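Local coordinates for possible substrate binding protein of ABC transporter system (Rhodopseudomonas palustris, PDB 3N0X) that probably serves as the periplasmic substrate-binding protein of an ABC transporter, capturing branched-chain amino acids or related compounds for uptake, at residues S126-I131 with A335-Y340; S132-I137 with A159-A164; G141-T146 with T171-E176; A145-D150 with I205-A210; G201-W206 with Y227-S232. All coordinates share one frame; numbering follows the deposited sequence. Where two conformers were deposited one is given.

Contact 1 of 5, residues S126-I131 with A335-Y340; sequences SSQDAI and ALQSMY
Gln128 reaches from the first turns of helix 126-137 to the strand 335-345 and carries most of this contact. Its CG stands anti to the carbonyl carbon (chi1 -77°) and the chain runs on extended, which brings the amide up to the backbone of the strand. There NE2 donates to Ala335 O at 3.1 Å in a nearly straight bond (168°) that lies in the amide plane of Gln128. The same carbonyl oxygen takes a second bond, 3.1 Å from Gln337 NE2, and the two amides reach it from opposite faces of its plane, their own planes 79° apart. Gln128 NE2 also donates to a water at 2.9 Å, and this water accepts from Gln337 N at 3.0 Å. One residue on, Asp129 starts off away from the strand, but its OD1 lies 3.3 Å from CE of the selenomethionine Met339. The charge of Asp129 has its partner in Arg124, and Gln337 OE1 is held by Lys323. Near the centre of the chain, this structural packing joins helix 126-137, which also packs on helix 152-165, to the antiparallel sheet of strand 335-345. In this buried contact the helix start meets a strand some 200 residues later through directed polar bonds, one carbonyl gripped by two side-chain amides, with the CE methyl of Met339 set against Asp129 OD1 and Gln128 O.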
# COMPACT_ATOMS: atom_id res chain seq x y z
N SER A 126 5.47 -2.13 2.89
CA SER A 126 6.07 -0.89 3.40
C SER A 126 7.41 -0.58 2.71
O SER A 126 7.75 0.59 2.53
CB SER A 126 6.23 -0.98 4.91
OG SER A 126 4.95 -0.93 5.53
N SER A 127 8.14 -1.60 2.30
CA SER A 127 9.34 -1.37 1.47
C SER A 127 9.02 -0.70 0.14
O SER A 127 9.76 0.22 -0.28
CB SER A 127 10.18 -2.64 1.26
OG SER A 127 10.87 -2.95 2.47
N GLN A 128 7.95 -1.12 -0.55
CA GLN A 128 7.52 -0.44 -1.77
C GLN A 128 7.22 1.05 -1.50
O GLN A 128 7.62 1.93 -2.28
CB GLN A 128 6.35 -1.16 -2.43
CG GLN A 128 6.81 -2.45 -3.20
CD GLN A 128 5.63 -3.33 -3.59
OE1 GLN A 128 4.78 -3.64 -2.75
NE2 GLN A 128 5.58 -3.74 -4.84
N ASP A 129 6.54 1.34 -0.38
CA ASP A 129 6.30 2.75 -0.04
C ASP A 129 7.63 3.54 0.06
O ASP A 129 7.85 4.55 -0.59
CB ASP A 129 5.47 2.86 1.23
CG ASP A 129 3.97 2.67 0.98
OD1 ASP A 129 3.51 2.91 -0.16
OD2 ASP A 129 3.25 2.37 1.96
N ALA A 130 8.57 3.02 0.86
CA ALA A 130 9.79 3.73 1.12
C ALA A 130 10.66 3.86 -0.11
O ALA A 130 11.20 4.92 -0.40
CB ALA A 130 10.55 3.03 2.29
N ILE A 131 10.78 2.76 -0.85
CA ILE A 131 11.58 2.74 -2.04
C ILE A 131 11.03 3.68 -3.13
O ILE A 131 11.79 4.42 -3.77
CB ILE A 131 11.72 1.27 -2.55
CG1 ILE A 131 12.59 0.48 -1.58
CG2 ILE A 131 12.31 1.23 -3.96
CD1 ILE A 131 12.51 -1.05 -1.74
N ALA A 335 3.05 -8.79 -5.16
CA ALA A 335 2.69 -8.06 -6.38
C ALA A 335 3.62 -6.87 -6.56
O ALA A 335 3.55 -5.90 -5.82
CB ALA A 335 1.22 -7.58 -6.33
N LEU A 336 4.41 -6.93 -7.62
CA LEU A 336 5.11 -5.76 -8.11
C LEU A 336 4.09 -4.88 -8.83
O LEU A 336 3.16 -5.37 -9.45
CB LEU A 336 6.23 -6.16 -9.02
CG LEU A 336 7.27 -7.08 -8.35
CD1 LEU A 336 8.41 -7.30 -9.36
CD2 LEU A 336 7.78 -6.53 -6.99
N GLN A 337 4.26 -3.57 -8.72
CA GLN A 337 3.25 -2.63 -9.18
C GLN A 337 3.88 -1.26 -9.33
O GLN A 337 4.89 -0.95 -8.71
CB GLN A 337 2.08 -2.61 -8.18
CG GLN A 337 2.49 -2.25 -6.71
CD GLN A 337 1.38 -2.52 -5.75
OE1 GLN A 337 0.52 -1.66 -5.55
NE2 GLN A 337 1.36 -3.74 -5.18
N SER A 338 3.26 -0.45 -10.18
CA SER A 338 3.63 0.94 -10.28
C SER A 338 3.41 1.65 -8.98
O SER A 338 2.60 1.23 -8.19
CB SER A 338 2.76 1.65 -11.35
OG SER A 338 3.02 1.18 -12.65
N MSE A 339 4.12 2.76 -8.80
CA MSE A 339 3.86 3.70 -7.72
C MSE A 339 3.94 5.11 -8.35
O MSE A 339 4.42 5.26 -9.48
CB MSE A 339 4.89 3.52 -6.59
CG MSE A 339 4.93 2.08 -6.03
SE MSE A 339 3.47 1.57 -4.92
CE MSE A 339 4.01 2.63 -3.42
N TYR A 340 3.44 6.13 -7.65
CA TYR A 340 3.22 7.45 -8.29
C TYR A 340 3.97 8.57 -7.60
O TYR A 340 3.74 8.83 -6.43
CB TYR A 340 1.72 7.77 -8.37
CG TYR A 340 0.95 6.64 -9.02
CD1 TYR A 340 1.05 6.43 -10.39
CD2 TYR A 340 0.18 5.76 -8.26
CE1 TYR A 340 0.38 5.37 -11.00
CE2 TYR A 340 -0.47 4.70 -8.86
CZ TYR A 340 -0.39 4.51 -10.21
OH TYR A 340 -1.04 3.42 -10.83
O HOH W 1 6.74 -2.63 -7.24

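Contact 2 of 5, residues S132-I137 with A159-A164; sequences SNAVAI and AAFKEA
Phe161 of helix 152-165 meets Ala134 of helix 126-137 where the two backbones come nearest, 5.4 Å between their CA atoms. From its CB, with CG anti to the backbone N (chi1 177°), the side chain swings across to the other helix. CG lies 4.0 Å from Ala134 CB, and CD2 comes closer to the same methyl, at 3.6 Å. That methyl sits over one ring face, offset toward the rim, in a CH-pi contact. CE2 touches the backbone of the helix, 3.6 Å from Ala134 CA, and runs past Asn133. At the far end CZ meets Ile137 CD1 at 4.1 Å, the methyl lying at the ring edge, near its plane. Ala134 CB is wedged further: it also approaches Phe161 O and packs on Ala164 CB at 3.8 Å, one turn along. No hydrogen bond crosses; the ring also stacks on Trp206 of the neighbouring strand. The small alanines let the helix segments approach to 8.2 Å between axes at a crossing of -37°. Two helices packed side by side on one face of a parallel sheet fit the alpha/beta lobe of a periplasmic binding protein.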
# COMPACT_ATOMS: atom_id res chain seq x y z
N SER A 132 9.73 3.62 -3.36
CA SER A 132 9.13 4.52 -4.32
C SER A 132 9.43 5.99 -3.98
O SER A 132 9.66 6.80 -4.87
CB SER A 132 7.61 4.29 -4.43
OG SER A 132 6.92 4.62 -3.23
N ASN A 133 9.40 6.35 -2.70
CA ASN A 133 9.76 7.71 -2.31
C ASN A 133 11.20 8.08 -2.64
O ASN A 133 11.47 9.16 -3.15
CB ASN A 133 9.43 7.95 -0.83
CG ASN A 133 7.99 8.31 -0.63
OD1 ASN A 133 7.65 9.51 -0.62
ND2 ASN A 133 7.11 7.31 -0.52
N ALA A 134 12.12 7.15 -2.40
CA ALA A 134 13.53 7.41 -2.71
C ALA A 134 13.75 7.59 -4.20
O ALA A 134 14.47 8.49 -4.63
CB ALA A 134 14.42 6.26 -2.17
N VAL A 135 13.11 6.73 -5.02
CA VAL A 135 13.23 6.80 -6.46
C VAL A 135 12.55 8.10 -6.97
O VAL A 135 13.06 8.73 -7.92
CB VAL A 135 12.62 5.53 -7.11
CG1 VAL A 135 12.46 5.69 -8.62
CG2 VAL A 135 13.48 4.30 -6.73
N ALA A 136 11.46 8.51 -6.33
CA ALA A 136 10.77 9.72 -6.74
C ALA A 136 11.65 10.96 -6.54
O ALA A 136 11.82 11.76 -7.48
CB ALA A 136 9.46 9.89 -5.95
N ILE A 137 12.23 11.11 -5.34
CA ILE A 137 12.87 12.38 -5.00
C ILE A 137 14.39 12.40 -5.12
O ILE A 137 15.01 13.44 -5.09
CB ILE A 137 12.45 12.86 -3.59
CG1 ILE A 137 13.08 12.00 -2.48
CG2 ILE A 137 10.90 12.85 -3.48
CD1 ILE A 137 12.76 12.51 -1.03
N ALA A 159 15.74 2.33 6.28
CA ALA A 159 16.73 1.43 5.70
C ALA A 159 16.46 1.16 4.24
O ALA A 159 17.36 1.17 3.39
CB ALA A 159 16.84 0.11 6.52
N ALA A 160 15.20 0.87 3.92
CA ALA A 160 14.79 0.58 2.53
C ALA A 160 14.97 1.80 1.61
O ALA A 160 15.46 1.71 0.48
CB ALA A 160 13.36 0.07 2.49
N PHE A 161 14.56 2.96 2.13
CA PHE A 161 14.73 4.22 1.44
C PHE A 161 16.21 4.47 1.13
O PHE A 161 16.53 4.85 -0.00
CB PHE A 161 14.13 5.34 2.34
CG PHE A 161 14.27 6.74 1.82
CD1 PHE A 161 15.38 7.50 2.14
CD2 PHE A 161 13.24 7.32 1.07
CE1 PHE A 161 15.49 8.81 1.68
CE2 PHE A 161 13.33 8.65 0.65
CZ PHE A 161 14.48 9.39 0.92
N LYS A 162 17.08 4.30 2.14
CA LYS A 162 18.53 4.58 2.06
C LYS A 162 19.19 3.69 1.01
O LYS A 162 19.97 4.15 0.20
CB LYS A 162 19.17 4.38 3.43
CG LYS A 162 20.68 4.49 3.51
CD LYS A 162 21.05 4.32 4.99
CE LYS A 162 22.52 4.52 5.27
NZ LYS A 162 22.71 4.42 6.75
N GLU A 163 18.82 2.43 0.99
CA GLU A 163 19.40 1.53 0.01
C GLU A 163 18.99 1.93 -1.42
O GLU A 163 19.84 1.95 -2.32
CB GLU A 163 19.08 0.08 0.37
CG GLU A 163 19.59 -0.96 -0.63
CD GLU A 163 21.12 -1.00 -0.78
OE1 GLU A 163 21.87 -0.60 0.14
OE2 GLU A 163 21.56 -1.47 -1.85
N ALA A 164 17.70 2.24 -1.65
CA ALA A 164 17.28 2.72 -2.96
C ALA A 164 17.91 4.05 -3.37
O ALA A 164 18.20 4.30 -4.54
CB ALA A 164 15.72 2.81 -3.03

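Contact 3 of 5, residues G141-T146 with T171-E176; sequences GVTIAT and TLATEE
Thr146 holds OG1 between its backbone N and carbonyl carbon (chi1 60°), which sets the hydroxyl against Glu175 and places CG2 beside Leu172 CD1. On Leu172, CG lies anti to the backbone N (chi1 176°), and its CD1 methyl folds over the neighbouring strand, 3.4 Å from Ile144 O and 3.8 Å from Thr146 CG2, the two side chains meeting at about a right angle. Thr146 and Glu175 instead lie side by side, with OG1 of Thr146 3.5 Å from CG of Glu175. Beneath these side chains two parallel strands pair: Ile144 N donates to Thr171 O at 2.8 Å, and Ile144 O accepts from Ala173 N at 2.7 Å, almost straight along the carbonyl. Ala173 has helix-like backbone angles, and the pairing skips past it: Ile144 is matched with Leu172, but Thr146 with Glu175, an extra residue in strand 171-178. Beyond it, Thr146 N bonds to Thr174 O and Thr146 O accepts from Glu176 N at 2.9 Å. The methyls of Ala145 CB and Thr174 CG2 meet at 3.6 Å on the face covered by helix 186-196, whereas Thr146 and Leu172 face helix 152-165, the crossover helix of this beta-alpha-beta unit. A water ties Thr146 OG1 (2.8 Å) to Glu176 O. Glu175 also bonds to Tyr177 OH of its own strand. The edge strand is thus held to strand 142-149 by backbone bonds and to the flanking helices by salt bridges, Glu175 to Lys162 and Glu176 to Arg191.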
# COMPACT_ATOMS: atom_id res chain seq x y z
N GLY A 141 22.33 16.18 -7.38
CA GLY A 141 22.07 17.55 -6.91
C GLY A 141 21.08 17.69 -5.76
O GLY A 141 20.64 18.81 -5.43
N VAL A 142 20.72 16.56 -5.15
CA VAL A 142 19.80 16.52 -4.02
C VAL A 142 20.50 15.93 -2.79
O VAL A 142 21.19 14.91 -2.89
CB VAL A 142 18.58 15.66 -4.34
CG1 VAL A 142 17.67 15.48 -3.12
CG2 VAL A 142 17.78 16.26 -5.53
N THR A 143 20.31 16.57 -1.62
CA THR A 143 20.75 16.05 -0.33
C THR A 143 19.52 15.90 0.54
O THR A 143 18.71 16.82 0.60
CB THR A 143 21.77 16.99 0.34
OG1 THR A 143 22.86 17.21 -0.59
CG2 THR A 143 22.33 16.37 1.66
N ILE A 144 19.43 14.75 1.23
CA ILE A 144 18.29 14.38 2.02
C ILE A 144 18.72 14.14 3.48
O ILE A 144 19.80 13.61 3.75
CB ILE A 144 17.62 13.13 1.44
CG1 ILE A 144 17.01 13.52 0.09
CG2 ILE A 144 16.53 12.57 2.37
CD1 ILE A 144 16.73 12.42 -0.79
N ALA A 145 17.87 14.57 4.42
CA ALA A 145 17.93 14.12 5.79
C ALA A 145 16.61 13.44 6.09
O ALA A 145 15.54 13.93 5.66
CB ALA A 145 18.10 15.31 6.78
N THR A 146 16.64 12.37 6.87
CA THR A 146 15.41 11.66 7.17
C THR A 146 14.99 11.85 8.63
O THR A 146 15.81 11.98 9.52
CB THR A 146 15.53 10.14 6.85
OG1 THR A 146 16.58 9.55 7.62
CG2 THR A 146 15.78 9.87 5.30
N THR A 171 22.39 12.32 -2.08
CA THR A 171 23.22 12.06 -0.89
C THR A 171 22.30 12.08 0.33
O THR A 171 21.41 12.93 0.42
CB THR A 171 24.31 13.15 -0.75
OG1 THR A 171 25.18 13.07 -1.89
CG2 THR A 171 25.14 12.99 0.51
N LEU A 172 22.53 11.15 1.26
CA LEU A 172 21.85 11.14 2.55
C LEU A 172 22.78 11.74 3.58
O LEU A 172 23.80 11.15 3.91
CB LEU A 172 21.46 9.71 2.94
CG LEU A 172 20.83 9.52 4.33
CD1 LEU A 172 19.49 10.24 4.37
CD2 LEU A 172 20.69 8.02 4.70
N ALA A 173 22.42 12.90 4.11
CA ALA A 173 23.28 13.62 5.05
C ALA A 173 23.18 13.11 6.48
O ALA A 173 24.16 13.08 7.22
CB ALA A 173 22.92 15.09 5.04
N THR A 174 21.97 12.77 6.91
CA THR A 174 21.75 12.38 8.33
C THR A 174 20.42 11.68 8.46
O THR A 174 19.55 11.85 7.60
CB THR A 174 21.80 13.57 9.31
OG1 THR A 174 21.96 13.06 10.64
CG2 THR A 174 20.54 14.48 9.23
N GLU A 175 20.31 10.86 9.51
CA GLU A 175 19.09 10.13 9.88
C GLU A 175 18.79 10.43 11.32
O GLU A 175 19.68 10.29 12.19
CB GLU A 175 19.28 8.62 9.70
CG GLU A 175 19.67 8.12 8.36
CD GLU A 175 20.18 6.69 8.42
OE1 GLU A 175 19.51 5.79 9.02
OE2 GLU A 175 21.31 6.47 7.92
N GLU A 176 17.59 10.94 11.59
CA GLU A 176 17.16 11.19 12.95
C GLU A 176 16.04 10.23 13.31
O GLU A 176 15.05 10.08 12.55
CB GLU A 176 16.68 12.64 13.11
CG GLU A 176 17.77 13.64 13.05
CD GLU A 176 18.52 13.73 14.40
OE1 GLU A 176 18.01 13.21 15.44
OE2 GLU A 176 19.58 14.38 14.44
O HOH W 2 15.57 8.74 10.13

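Contact 4 of 5, residues A145-D150 with I205-A210; sequences ATLAQD and IWVIWA
The two central strands of the four-stranded parallel sheet, 142-149 and 202-207, run side by side here and end in a side-chain-to-backbone pairing at their C-terminal ends, the end of a parallel sheet where binding loops usually emerge. Along the strands Trp206 N donates to Ala145 O, Leu147 N to Trp206 O, and Ile208 N to Leu147 O at 3.0 Å, the last almost straight (170°). Past the paired part, Gln149 takes over. With CG anti to the carbonyl carbon (chi1 -63°) and the chain extended, it lies flat on the indole of Trp209, their planes 18° apart. Its CG stands 3.3 Å from the centroid of the six-membered ring, nearly on the normal, a CH-pi contact; further out the amide lies over the ring fusion, with NE2 near Trp209 NE1, two donors that are not bonded. The amide then closes on the backbone of Ala210 at both ends: OE1 accepts from Ala210 N at 2.9 Å and NE2 donates to Ala210 O at 3.0 Å. A water joins this pairing, accepting from Gln149 N (2.9 Å) and donating to Gln149 OE1 and Ile208 O (both 2.8 Å). Beside it, Ala148 CB presses on Ile208 CG2 at 3.4 Å, tighter than ordinary contact. Trp206 touches Thr146 CG2 with its ring edge. The indole NE1 of Trp209 is bonded to Gly212 O and that of Trp206 to Asn133. Two backbone bonds, a water and an indole face fix the amide's rotation, and the glutamine side chain so continues the sheet's pairing after the backbones part.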
# COMPACT_ATOMS: atom_id res chain seq x y z
N ALA A 145 17.87 14.57 4.42
CA ALA A 145 17.93 14.12 5.79
C ALA A 145 16.61 13.44 6.09
O ALA A 145 15.54 13.93 5.66
CB ALA A 145 18.10 15.31 6.78
N THR A 146 16.64 12.37 6.87
CA THR A 146 15.41 11.66 7.17
C THR A 146 14.99 11.85 8.63
O THR A 146 15.81 11.98 9.52
CB THR A 146 15.53 10.14 6.85
OG1 THR A 146 16.58 9.55 7.62
CG2 THR A 146 15.78 9.87 5.30
N LEU A 147 13.67 11.83 8.86
CA LEU A 147 13.10 11.83 10.20
C LEU A 147 12.15 10.64 10.26
O LEU A 147 11.28 10.47 9.39
CB LEU A 147 12.32 13.11 10.49
CG LEU A 147 11.53 13.18 11.80
CD1 LEU A 147 12.47 13.05 13.00
CD2 LEU A 147 10.73 14.52 11.83
N ALA A 148 12.29 9.86 11.34
CA ALA A 148 11.47 8.68 11.56
C ALA A 148 11.31 8.47 13.05
O ALA A 148 12.07 9.04 13.86
CB ALA A 148 12.14 7.43 10.91
N GLN A 149 10.31 7.68 13.40
CA GLN A 149 10.11 7.20 14.77
C GLN A 149 11.09 6.04 15.08
O GLN A 149 11.41 5.22 14.20
CB GLN A 149 8.68 6.70 14.90
CG GLN A 149 7.65 7.80 14.70
CD GLN A 149 6.31 7.31 14.25
OE1 GLN A 149 6.18 6.66 13.22
NE2 GLN A 149 5.29 7.57 15.08
N ASP A 150 11.55 6.00 16.33
CA ASP A 150 12.54 5.03 16.77
C ASP A 150 11.85 3.69 17.09
O ASP A 150 11.73 3.28 18.26
CB ASP A 150 13.27 5.60 17.99
CG ASP A 150 14.52 4.86 18.33
OD1 ASP A 150 14.85 3.90 17.58
OD2 ASP A 150 15.21 5.25 19.31
N ILE A 205 14.03 17.28 3.60
CA ILE A 205 13.80 16.44 4.78
C ILE A 205 12.70 15.49 4.35
O ILE A 205 11.58 15.95 4.04
CB ILE A 205 13.37 17.24 6.04
CG1 ILE A 205 14.51 18.19 6.47
CG2 ILE A 205 12.93 16.29 7.14
CD1 ILE A 205 14.06 19.23 7.49
N TRP A 206 12.97 14.18 4.37
CA TRP A 206 11.96 13.17 4.06
C TRP A 206 11.50 12.55 5.38
O TRP A 206 12.32 12.09 6.18
CB TRP A 206 12.49 12.10 3.08
CG TRP A 206 11.43 11.14 2.71
CD1 TRP A 206 10.43 11.36 1.82
CD2 TRP A 206 11.24 9.79 3.18
NE1 TRP A 206 9.62 10.26 1.72
CE2 TRP A 206 10.09 9.27 2.53
CE3 TRP A 206 11.93 8.98 4.08
CZ2 TRP A 206 9.62 7.97 2.76
CZ3 TRP A 206 11.45 7.67 4.31
CH2 TRP A 206 10.31 7.19 3.64
N VAL A 207 10.19 12.55 5.60
CA VAL A 207 9.60 12.05 6.82
C VAL A 207 8.86 10.73 6.56
O VAL A 207 8.14 10.57 5.54
CB VAL A 207 8.64 13.08 7.38
CG1 VAL A 207 8.03 12.61 8.73
CG2 VAL A 207 9.35 14.44 7.60
N ILE A 208 9.03 9.79 7.49
CA ILE A 208 8.23 8.59 7.52
C ILE A 208 7.62 8.59 8.93
O ILE A 208 8.33 8.71 9.93
CB ILE A 208 8.99 7.28 7.18
CG1 ILE A 208 8.07 6.07 7.36
CG2 ILE A 208 10.25 7.15 8.04
CD1 ILE A 208 8.67 4.74 6.89
N TRP A 209 6.30 8.45 9.00
CA TRP A 209 5.62 8.58 10.30
C TRP A 209 4.31 7.79 10.26
O TRP A 209 3.57 7.86 9.27
CB TRP A 209 5.33 10.05 10.61
CG TRP A 209 5.20 10.35 12.06
CD1 TRP A 209 4.06 10.37 12.81
CD2 TRP A 209 6.27 10.67 12.97
NE1 TRP A 209 4.35 10.71 14.11
CE2 TRP A 209 5.69 10.90 14.24
CE3 TRP A 209 7.65 10.83 12.82
CZ2 TRP A 209 6.45 11.22 15.35
CZ3 TRP A 209 8.39 11.17 13.90
CH2 TRP A 209 7.81 11.35 15.17
N ALA A 210 3.99 7.11 11.35
CA ALA A 210 2.71 6.41 11.50
C ALA A 210 2.03 6.94 12.75
O ALA A 210 2.66 7.16 13.76
CB ALA A 210 2.93 4.88 11.58
O HOH W 3 8.40 6.44 11.61

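Contact 5 of 5, residues G201-W206 with Y227-S232; sequences GKKIIW and YGIELS
Lys203 NZ donates to Tyr227 O at 3.0 Å, in the carbonyl plane and on a lone pair, and more weakly to Gly228 O at 3.4 Å. The lysine curls back to do so, its chain bent at chi2 and chi3, and a water accepts from the same NZ. The ammonium thus covers the turn that leads into strand 229-233, and Gly228 takes a positive phi there, with no side chain to crowd NZ. Strands 202-207 and 229-233, with helix 215-221 between them, form a beta-alpha-beta unit, and 229-233 is an outermost strand of the parallel sheet in this chain. Glu230 N donates to Lys203 O at 2.9 Å, Ile205 N to Glu230 O, and Ser232 N to Ile205 O, the last more bent (141°). On one face Ile205 packs between Ile229 CG2, 3.8 Å from its CG1, and Leu231, with which it lies alongside; helix 186-196 covers Ile205 and Ile229. On the other face Ile204 CG2 presses on Ser232 CB at 3.5 Å, and Ser232 OG, bonded to Glu251 O, lies in the plane of the Trp206 ring at its edge, 3.4 Å from CD1. Glu230 sends OE2 across to Lys202 NZ in a long salt bridge at 3.6 Å, supplemented by a water that accepts from Lys202 NZ and donates to Glu230 OE2; OE1 binds a glycerol, probably from the crystallisation liquor. Of the two neighbouring lysines, Lys203 spends its NZ on main-chain carbonyl oxygens, whereas Lys202 pairs with the Glu230 carboxylate at the exposed rim.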
# COMPACT_ATOMS: atom_id res chain seq x y z
N GLY A 201 22.87 22.94 -3.86
CA GLY A 201 21.81 22.17 -4.51
C GLY A 201 20.49 22.19 -3.77
O GLY A 201 20.16 23.16 -3.06
N LYS A 202 19.68 21.15 -3.99
CA LYS A 202 18.38 21.03 -3.36
C LYS A 202 18.51 20.23 -2.08
O LYS A 202 19.25 19.25 -2.04
CB LYS A 202 17.41 20.33 -4.31
CG LYS A 202 15.98 20.22 -3.80
CD LYS A 202 14.98 19.58 -4.83
CE LYS A 202 14.67 20.54 -5.95
NZ LYS A 202 13.50 20.05 -6.74
N LYS A 203 17.79 20.65 -1.06
CA LYS A 203 17.83 20.02 0.26
C LYS A 203 16.42 19.63 0.66
O LYS A 203 15.51 20.45 0.57
CB LYS A 203 18.42 20.97 1.26
CG LYS A 203 19.89 21.33 1.00
CD LYS A 203 20.05 22.68 0.44
CE LYS A 203 19.84 23.74 1.48
NZ LYS A 203 19.80 25.13 0.88
N ILE A 204 16.26 18.39 1.10
CA ILE A 204 14.95 17.81 1.41
C ILE A 204 15.01 17.05 2.73
O ILE A 204 15.95 16.28 2.95
CB ILE A 204 14.48 16.84 0.32
CG1 ILE A 204 14.52 17.48 -1.08
CG2 ILE A 204 13.03 16.33 0.63
CD1 ILE A 204 14.19 16.49 -2.24
N ILE A 205 14.03 17.28 3.60
CA ILE A 205 13.80 16.44 4.78
C ILE A 205 12.70 15.49 4.35
O ILE A 205 11.58 15.95 4.04
CB ILE A 205 13.37 17.24 6.04
CG1 ILE A 205 14.51 18.19 6.47
CG2 ILE A 205 12.93 16.29 7.14
CD1 ILE A 205 14.06 19.23 7.49
N TRP A 206 12.97 14.18 4.37
CA TRP A 206 11.96 13.17 4.06
C TRP A 206 11.50 12.55 5.38
O TRP A 206 12.32 12.09 6.18
CB TRP A 206 12.49 12.10 3.08
CG TRP A 206 11.43 11.14 2.71
CD1 TRP A 206 10.43 11.36 1.82
CD2 TRP A 206 11.24 9.79 3.18
NE1 TRP A 206 9.62 10.26 1.72
CE2 TRP A 206 10.09 9.27 2.53
CE3 TRP A 206 11.93 8.98 4.08
CZ2 TRP A 206 9.62 7.97 2.76
CZ3 TRP A 206 11.45 7.67 4.31
CH2 TRP A 206 10.31 7.19 3.64
N TYR A 227 15.87 28.24 5.08
CA TYR A 227 17.17 27.59 4.87
C TYR A 227 17.29 26.94 3.49
O TYR A 227 18.26 26.23 3.23
CB TYR A 227 17.34 26.47 5.87
CG TYR A 227 17.43 26.93 7.29
CD1 TYR A 227 18.52 27.66 7.70
CD2 TYR A 227 16.47 26.60 8.21
CE1 TYR A 227 18.65 28.07 9.01
CE2 TYR A 227 16.61 26.98 9.52
CZ TYR A 227 17.70 27.72 9.90
OH TYR A 227 17.83 28.12 11.21
N GLY A 228 16.31 27.18 2.63
CA GLY A 228 16.22 26.54 1.34
C GLY A 228 16.00 25.04 1.45
O GLY A 228 16.49 24.27 0.62
N ILE A 229 15.24 24.62 2.45
CA ILE A 229 14.90 23.21 2.64
C ILE A 229 13.44 22.95 2.32
O ILE A 229 12.57 23.74 2.73
CB ILE A 229 15.21 22.79 4.10
CG1 ILE A 229 16.68 22.96 4.42
CG2 ILE A 229 14.77 21.34 4.38
CD1 ILE A 229 17.03 22.89 5.93
N GLU A 230 13.18 21.85 1.62
CA GLU A 230 11.85 21.36 1.27
C GLU A 230 11.51 20.20 2.16
O GLU A 230 12.41 19.45 2.55
CB GLU A 230 11.84 20.77 -0.16
CG GLU A 230 11.82 21.73 -1.30
CD GLU A 230 11.52 21.02 -2.60
OE1 GLU A 230 10.46 20.35 -2.69
OE2 GLU A 230 12.37 21.11 -3.53
N LEU A 231 10.23 20.01 2.47
CA LEU A 231 9.77 18.82 3.18
C LEU A 231 9.18 17.86 2.18
O LEU A 231 8.69 18.27 1.13
CB LEU A 231 8.69 19.17 4.18
CG LEU A 231 9.01 20.17 5.29
CD1 LEU A 231 7.78 20.32 6.26
CD2 LEU A 231 10.31 19.82 6.06
N SER A 232 9.28 16.57 2.48
CA SER A 232 8.75 15.50 1.64
C SER A 232 8.25 14.38 2.52
O SER A 232 8.79 14.10 3.59
CB SER A 232 9.82 14.99 0.66
OG SER A 232 9.41 13.90 -0.18
O HOH W 4 18.26 25.16 -1.75
O HOH W 5 11.21 19.29 -5.26
O HOH W 6 16.24 23.10 -1.62

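Contacts 3, 4 and 5 are successive seams of one parallel sheet in the order 171-178, 142-149, 202-207, 229-233; contacts 3 and 4 share Ala145 and Thr146, contacts 4 and 5 share Ile205 and Trp206. Contact 2 lies on one face of that sheet: Phe161 CE2 is 3.5 Å from Trp206 CD2, and Lys162 NZ bridges to Glu175 OE2 at 2.7 Å. Helix 126-137 carries the line on to contact 1, whose centre is about 10 Å from that of contact 2, with Met339 CE 3.5 Å from Ser132 OG. The centre of contact 1 is about 7 Å from the centre of the chain, and a glycerol, probably from the crystallisation liquor, lies about 6 Å from the Asp129 side chain.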